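Local coordinates for putative amidohydrolase (PDB 3FEQ), which probably acts as a zinc-dependent prolidase of the amidohydrolase superfamily, hydrolysing dipeptides that end in proline, at residues A70-N74 with L75-A79; I88-L91 with P92-A96; N345-A348 with L349-T353. One frame throughout, in Å; residues are numbered along the deposited sequence. Where two conformers were deposited one is given.

Interaction 1. Residues A70-N74 with L75-A79; sequences ASNAN and LGVNA
Leu75, the first residue of helix 75-79, turns a methyl back across the turn, and its CD2 lies 4.2 Å from Ala70 CB. Both residues are buried, and both are plainly apolar where the chain bends back. The same leucine side chain packs on Phe145 and comes within about 6 Å of a bound zinc ion. Gly76 follows, a residue without a side chain in the first turn beside the Asn74 amide. Val77 is gripped from the N-cap: its backbone N donates to Asn74 OD1 at 3.3 Å, with the donor well above the amide plane. Asparagine suits this place because its short amide, with CG anti to the backbone N (chi1 -166°), can fold over the start of the helix. Val77 CG1 rests against Asn74 CB at 3.7 Å, and the Val77 and Asn72 side chains cross at about a right angle. Asn72 itself closes an Asx turn, OD1 accepting from Asn74 N at 3.3 Å. This capped turn belongs to the loop after strand 56-66, the strand of the amidohydrolase TIM barrel that carries the zinc ligand His65. Asn78 works in both directions. Its backbone N donates to Asn74 O at 2.8 Å, making the first helical bond, while its side-chain OD1 accepts from Asn72 N at 2.9 Å in a fairly straight bond (163°). The two amides run past each other in opposite directions, with their planes 39° apart. Asn78 ND2 donates to Leu69 O and Gly162 O.

Interaction 2. Residues I88-L91 with P92-A96; sequences IRSL and PILDA
Ile88 O faces the ring of Pro92, with CD at 3.4 Å. Pro92 has no N-H to give, which suits it to the first turn of a helix, where the nitrogen is not called on as a donor; Ile88 O accepts instead from Leu91 N at 3.1 Å, a tighter turn that fits the junction between helix 83-88 and helix 90-99. Arg89 meets the following turn through its carbonyl: O lies 3.5 Å from CD1 of Ile93, whose side chain is directed back along the helix, CG1 being anti to the carbonyl carbon (chi1 -73°). The long side chain of Arg89 leads off the other way, where NE donates to Gln81 OE1. Ser90 O accepts from Leu94 N at 3.0 Å. Its small side chain lies near Leu94, with OG 4.0 Å from CD1, and suits a buried place beside a leucine; OG also makes a weak bond to Ala87 O. Leu91 repeats the pattern one residue on, O receiving Asp95 N at 3.0 Å in a straighter bond (165°). Its CD2 and Leu94 CD1 graze at 4.5 Å. Leu94 faces inward onto Val68 and Pro127, and Leu91 packs on Val124. Ile88, Arg89 and Leu91 also reach a second subunit, meeting its Val124, Leu123 and Ile88 respectively. The junction before helix 90-99, with Leu91 near the start of that helix, thus lies at a subunit interface, in the connection that leads from strand 56-66 to its parallel neighbour, strand 102-107.

Interaction 3. Residues N345-A348 with L349-T353; sequences NLEA and LRSAT
Asn345 O and Leu346 O begin the backbone ladder of helix 345-351, accepting from Leu349 N at 3.2 Å and Arg350 N at 2.9 Å. The second donor lies in the carbonyl plane, the first well above it. Glu347 O takes Ser351 N at 3.0 Å, nearly along its C=O axis, and a weak second bond from Arg350 N. The ladder then gives way to a turn, in which Thr353 N reaches Arg350 O at 3.2 Å. Threonine stands at the N-cap position of helix 354-359, but its hydroxyl OG1 donates back to Leu349 O and does not cap that helix. In the turn between the two helices, Ala352 bonds through its backbone to Ile62 of barrel strand 56-66, and Ser351 to Phe320. The charged contact is loose: Glu347 OE1 and Arg350 NH1 form a long salt bridge of 4.0 Å, the carboxylate turned 33° from the guanidinium plane. Glu347 is bent at chi2 (49°), which carries the acid round toward the arginine. Apolar packing involves both leucine methyls: Leu346 CD1 approaches Arg350 NH1 and NH2, and CD2 sits 4.1 Å above the centre of one guanidinium face. An extended arginine can offer that flat face to a leucine while OE1 lies distantly at its edge, near the plane. Buried Leu349 turns instead to Pro384 and Leu385, and Ala348, small enough for a close helix approach, packs on Ala340.

How the interactions relate
Interactions 1 and 2 are neighbours: Ser71 OG lies 3.6 Å from Arg89 CD, and Ile93 CD1 packs on Ser71 CA. Interaction 3 lies across the chain's centre from interaction 1, with their centres about 30 Å apart. All three mix buried and more open residues. Near the zinc site, interaction 1 relies on side-chain amides that hold a non-helical loop to a short helix. Interaction 2 is mostly backbone bonding with apolar side chains and meets another subunit, whereas interaction 3 adds a long ion pair on its more open side. Interactions 1 and 3 both connect to strand 56-66, the former by chain continuity and the latter through Ala352.

Interaction 1. Residues A70-N74 with L75-A79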
loop_
_atom_site.group_PDB
_atom_site.type_symbol
_atom_site.label_atom_id
_atom_site.label_comp_id
_atom_site.label_asym_id
_atom_site.label_seq_id
_atom_site.Cartn_x
_atom_site.Cartn_y
_atom_site.Cartn_z
ATOM N N ALA C 70 -24.118 19.026 -13.971
ATOM C CA ALA C 70 -23.522 20.335 -13.723
ATOM C C ALA C 70 -24.527 21.296 -13.093
ATOM O O ALA C 70 -25.051 22.197 -13.757
ATOM C CB ALA C 70 -22.968 20.911 -15.012
ATOM N N SER C 71 -24.789 21.105 -11.805
ATOM C CA SER C 71 -25.804 21.888 -11.125
ATOM C C SER C 71 -25.297 23.241 -10.635
ATOM O O SER C 71 -26.098 24.067 -10.202
ATOM C CB SER C 71 -26.417 21.101 -9.975
ATOM O OG SER C 71 -25.488 20.930 -8.929
ATOM N N ASN C 72 -23.982 23.465 -10.685
ATOM C CA ASN C 72 -23.451 24.831 -10.635
ATOM C C ASN C 72 -22.217 25.124 -11.493
ATOM O O ASN C 72 -21.422 24.235 -11.772
ATOM C CB ASN C 72 -23.272 25.318 -9.195
ATOM C CG ASN C 72 -21.956 24.921 -8.607
ATOM O OD1 ASN C 72 -20.974 25.672 -8.672
ATOM N ND2 ASN C 72 -21.922 23.740 -8.007
ATOM N N ALA C 73 -22.063 26.393 -11.868
ATOM C CA ALA C 73 -21.156 26.836 -12.929
ATOM C C ALA C 73 -19.670 26.652 -12.625
ATOM O O ALA C 73 -18.839 26.639 -13.529
ATOM C CB ALA C 73 -21.448 28.288 -13.291
ATOM N N ASN C 74 -19.331 26.539 -11.350
ATOM C CA ASN C 74 -17.984 26.153 -10.954
ATOM C C ASN C 74 -17.862 24.621 -10.924
ATOM O O ASN C 74 -18.357 23.960 -10.003
ATOM C CB ASN C 74 -17.662 26.757 -9.582
ATOM C CG ASN C 74 -16.186 26.697 -9.238
ATOM O OD1 ASN C 74 -15.479 25.743 -9.584
ATOM N ND2 ASN C 74 -15.719 27.709 -8.523
ATOM N N LEU C 75 -17.207 24.058 -11.934
ATOM C CA LEU C 75 -17.104 22.602 -12.044
ATOM C C LEU C 75 -16.186 21.989 -11.002
ATOM O O LEU C 75 -16.308 20.805 -10.678
ATOM C CB LEU C 75 -16.652 22.177 -13.441
ATOM C CG LEU C 75 -17.608 22.425 -14.609
ATOM C CD1 LEU C 75 -16.954 22.011 -15.923
ATOM C CD2 LEU C 75 -18.940 21.719 -14.417
ATOM N N GLY C 76 -15.243 22.783 -10.508
ATOM C CA GLY C 76 -14.451 22.391 -9.350
ATOM C C GLY C 76 -15.337 22.119 -8.150
ATOM O O GLY C 76 -15.325 21.024 -7.603
ATOM N N VAL C 77 -16.143 23.108 -7.777
ATOM C CA VAL C 77 -17.007 22.995 -6.607
ATOM C C VAL C 77 -18.200 22.078 -6.872
ATOM O O VAL C 77 -18.757 21.494 -5.946
ATOM C CB VAL C 77 -17.458 24.392 -6.080
ATOM C CG1 VAL C 77 -18.813 24.773 -6.622
ATOM C CG2 VAL C 77 -17.489 24.408 -4.560
ATOM N N ASN C 78 -18.566 21.924 -8.142
ATOM C CA ASN C 78 -19.548 20.919 -8.530
ATOM C C ASN C 78 -19.083 19.510 -8.180
ATOM O O ASN C 78 -19.865 18.702 -7.681
ATOM C CB ASN C 78 -19.861 21.000 -10.025
ATOM C CG ASN C 78 -21.217 20.433 -10.359
ATOM O OD1 ASN C 78 -22.223 21.142 -10.331
ATOM N ND2 ASN C 78 -21.262 19.144 -10.649
ATOM N N ALA C 79 -17.800 19.238 -8.415
ATOM C CA ALA C 79 -17.206 17.933 -8.115
ATOM C C ALA C 79 -17.177 17.628 -6.612
ATOM O O ALA C 79 -17.295 16.481 -6.201
ATOM C CB ALA C 79 -15.807 17.833 -8.706
#

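Interaction 2. Residues I88-L91 with P92-A96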
loop_
_atom_site.group_PDB
_atom_site.type_symbol
_atom_site.label_atom_id
_atom_site.label_comp_id
_atom_site.label_asym_id
_atom_site.label_seq_id
_atom_site.Cartn_x
_atom_site.Cartn_y
_atom_site.Cartn_z
ATOM N N ILE C 88 -29.704 14.831 -6.411
ATOM C CA ILE C 88 -30.957 15.558 -6.222
ATOM C C ILE C 88 -31.059 16.747 -7.171
ATOM O O ILE C 88 -32.054 16.913 -7.874
ATOM C CB ILE C 88 -31.090 16.081 -4.758
ATOM C CG1 ILE C 88 -31.145 14.932 -3.738
ATOM C CG2 ILE C 88 -32.295 16.980 -4.606
ATOM C CD1 ILE C 88 -31.849 13.664 -4.220
ATOM N N ARG C 89 -30.004 17.549 -7.211
ATOM C CA ARG C 89 -30.003 18.802 -7.953
ATOM C C ARG C 89 -30.090 18.630 -9.473
ATOM O O ARG C 89 -30.378 19.588 -10.186
ATOM C CB ARG C 89 -28.754 19.599 -7.605
ATOM C CG ARG C 89 -28.771 20.213 -6.229
ATOM C CD ARG C 89 -27.835 21.386 -6.185
ATOM N NE ARG C 89 -26.833 21.198 -5.152
ATOM C CZ ARG C 89 -26.812 21.860 -4.002
ATOM N NH1 ARG C 89 -25.871 21.600 -3.105
ATOM N NH2 ARG C 89 -27.733 22.783 -3.754
ATOM N N SER C 90 -29.843 17.416 -9.963
ATOM C CA SER C 90 -29.868 17.162 -11.395
ATOM C C SER C 90 -31.280 16.839 -11.876
ATOM O O SER C 90 -31.561 16.887 -13.071
ATOM C CB SER C 90 -28.929 16.022 -11.758
ATOM O OG SER C 90 -29.670 14.828 -11.918
ATOM N N LEU C 91 -32.159 16.489 -10.947
ATOM C CA LEU C 91 -33.556 16.224 -11.273
ATOM C C LEU C 91 -34.330 17.399 -11.890
ATOM O O LEU C 91 -35.024 17.211 -12.885
ATOM C CB LEU C 91 -34.309 15.650 -10.068
ATOM C CG LEU C 91 -33.754 14.351 -9.511
ATOM C CD1 LEU C 91 -34.722 13.736 -8.501
ATOM C CD2 LEU C 91 -33.529 13.423 -10.647
ATOM N N PRO C 92 -34.259 18.605 -11.292
ATOM C CA PRO C 92 -34.902 19.725 -11.992
ATOM C C PRO C 92 -34.277 20.032 -13.355
ATOM O O PRO C 92 -34.973 20.459 -14.257
ATOM C CB PRO C 92 -34.678 20.909 -11.049
ATOM C CG PRO C 92 -34.383 20.302 -9.739
ATOM C CD PRO C 92 -33.678 19.035 -10.008
ATOM N N ILE C 93 -32.974 19.823 -13.494
ATOM C CA ILE C 93 -32.304 20.056 -14.760
ATOM C C ILE C 93 -32.886 19.149 -15.831
ATOM O O ILE C 93 -33.177 19.597 -16.946
ATOM C CB ILE C 93 -30.780 19.837 -14.646
ATOM C CG1 ILE C 93 -30.136 20.991 -13.872
ATOM C CG2 ILE C 93 -30.139 19.701 -16.041
ATOM C CD1 ILE C 93 -28.825 20.620 -13.187
ATOM N N LEU C 94 -33.081 17.884 -15.466
ATOM C CA LEU C 94 -33.562 16.870 -16.397
ATOM C C LEU C 94 -35.014 17.122 -16.767
ATOM O O LEU C 94 -35.394 17.073 -17.929
ATOM C CB LEU C 94 -33.428 15.489 -15.776
ATOM C CG LEU C 94 -32.057 14.835 -15.826
ATOM C CD1 LEU C 94 -32.029 13.646 -14.880
ATOM C CD2 LEU C 94 -31.782 14.402 -17.235
ATOM N N ASP C 95 -35.816 17.416 -15.759
ATOM C CA ASP C 95 -37.223 17.652 -15.957
ATOM C C ASP C 95 -37.449 18.828 -16.904
ATOM O O ASP C 95 -38.328 18.783 -17.768
ATOM C CB ASP C 95 -37.894 17.909 -14.611
ATOM C CG ASP C 95 -39.391 17.744 -14.673
ATOM O OD1 ASP C 95 -39.856 16.751 -15.275
ATOM O OD2 ASP C 95 -40.107 18.613 -14.138
ATOM N N ALA C 96 -36.624 19.861 -16.757
ATOM C CA ALA C 96 -36.729 21.055 -17.570
ATOM C C ALA C 96 -36.302 20.819 -19.025
ATOM O O ALA C 96 -36.956 21.306 -19.951
ATOM C CB ALA C 96 -35.938 22.187 -16.947
#

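Interaction 3. Residues N345-A348 with L349-T353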
loop_
_atom_site.group_PDB
_atom_site.type_symbol
_atom_site.label_atom_id
_atom_site.label_comp_id
_atom_site.label_asym_id
_atom_site.label_seq_id
_atom_site.Cartn_x
_atom_site.Cartn_y
_atom_site.Cartn_z
ATOM N N ASN C 345 -32.910 27.923 -40.875
ATOM C CA ASN C 345 -33.547 27.189 -39.791
ATOM C C ASN C 345 -34.019 25.765 -40.110
ATOM O O ASN C 345 -34.384 25.020 -39.201
ATOM C CB ASN C 345 -34.572 28.007 -38.988
ATOM C CG ASN C 345 -35.460 28.862 -39.844
ATOM O OD1 ASN C 345 -35.312 28.912 -41.063
ATOM N ND2 ASN C 345 -36.393 29.563 -39.203
ATOM N N LEU C 346 -33.925 25.354 -41.373
ATOM C CA LEU C 346 -33.986 23.926 -41.712
ATOM C C LEU C 346 -32.779 23.211 -41.134
ATOM O O LEU C 346 -32.906 22.193 -40.454
ATOM C CB LEU C 346 -33.991 23.719 -43.220
ATOM C CG LEU C 346 -34.782 22.539 -43.797
ATOM C CD1 LEU C 346 -34.106 22.023 -45.054
ATOM C CD2 LEU C 346 -35.015 21.406 -42.813
ATOM N N GLU C 347 -31.608 23.762 -41.417
ATOM C CA GLU C 347 -30.365 23.239 -40.879
ATOM C C GLU C 347 -30.346 23.211 -39.340
ATOM O O GLU C 347 -29.941 22.220 -38.736
ATOM C CB GLU C 347 -29.172 24.014 -41.452
ATOM C CG GLU C 347 -27.807 23.452 -41.083
ATOM C CD GLU C 347 -27.679 21.954 -41.324
ATOM O OE1 GLU C 347 -28.146 21.475 -42.384
ATOM O OE2 GLU C 347 -27.094 21.261 -40.455
ATOM N N ALA C 348 -30.836 24.278 -38.715
ATOM C CA ALA C 348 -30.928 24.346 -37.256
ATOM C C ALA C 348 -31.764 23.196 -36.690
ATOM O O ALA C 348 -31.383 22.556 -35.713
ATOM C CB ALA C 348 -31.495 25.681 -36.828
ATOM N N LEU C 349 -32.873 22.895 -37.353
ATOM C CA LEU C 349 -33.704 21.793 -36.933
ATOM C C LEU C 349 -33.087 20.435 -37.259
ATOM O O LEU C 349 -33.347 19.452 -36.563
ATOM C CB LEU C 349 -35.098 21.913 -37.540
ATOM C CG LEU C 349 -35.953 23.118 -37.135
ATOM C CD1 LEU C 349 -37.233 23.104 -37.942
ATOM C CD2 LEU C 349 -36.277 23.130 -35.657
ATOM N N ARG C 350 -32.268 20.377 -38.304
ATOM C CA ARG C 350 -31.640 19.113 -38.689
ATOM C C ARG C 350 -30.591 18.697 -37.674
ATOM O O ARG C 350 -30.383 17.502 -37.435
ATOM C CB ARG C 350 -30.997 19.201 -40.077
ATOM C CG ARG C 350 -31.910 18.814 -41.227
ATOM C CD ARG C 350 -31.104 18.275 -42.406
ATOM N NE ARG C 350 -31.911 18.178 -43.627
ATOM C CZ ARG C 350 -32.010 19.135 -44.553
ATOM N NH1 ARG C 350 -31.336 20.273 -44.419
ATOM N NH2 ARG C 350 -32.776 18.950 -45.626
ATOM N N SER C 351 -29.944 19.695 -37.078
ATOM C CA SER C 351 -28.840 19.454 -36.161
ATOM C C SER C 351 -29.308 18.731 -34.909
ATOM O O SER C 351 -28.575 17.916 -34.347
ATOM C CB SER C 351 -28.158 20.766 -35.789
ATOM O OG SER C 351 -27.281 21.174 -36.824
ATOM N N ALA C 352 -30.540 19.021 -34.502
ATOM C CA ALA C 352 -31.128 18.461 -33.293
ATOM C C ALA C 352 -31.967 17.227 -33.571
ATOM O O ALA C 352 -32.594 16.690 -32.662
ATOM C CB ALA C 352 -31.958 19.515 -32.573
ATOM N N THR C 353 -31.998 16.781 -34.823
ATOM C CA THR C 353 -32.846 15.659 -35.193
ATOM C C THR C 353 -32.084 14.647 -36.021
ATOM O O THR C 353 -31.515 13.698 -35.474
ATOM C CB THR C 353 -34.097 16.100 -35.968
ATOM O OG1 THR C 353 -33.705 16.955 -37.042
ATOM C CG2 THR C 353 -35.082 16.837 -35.061
#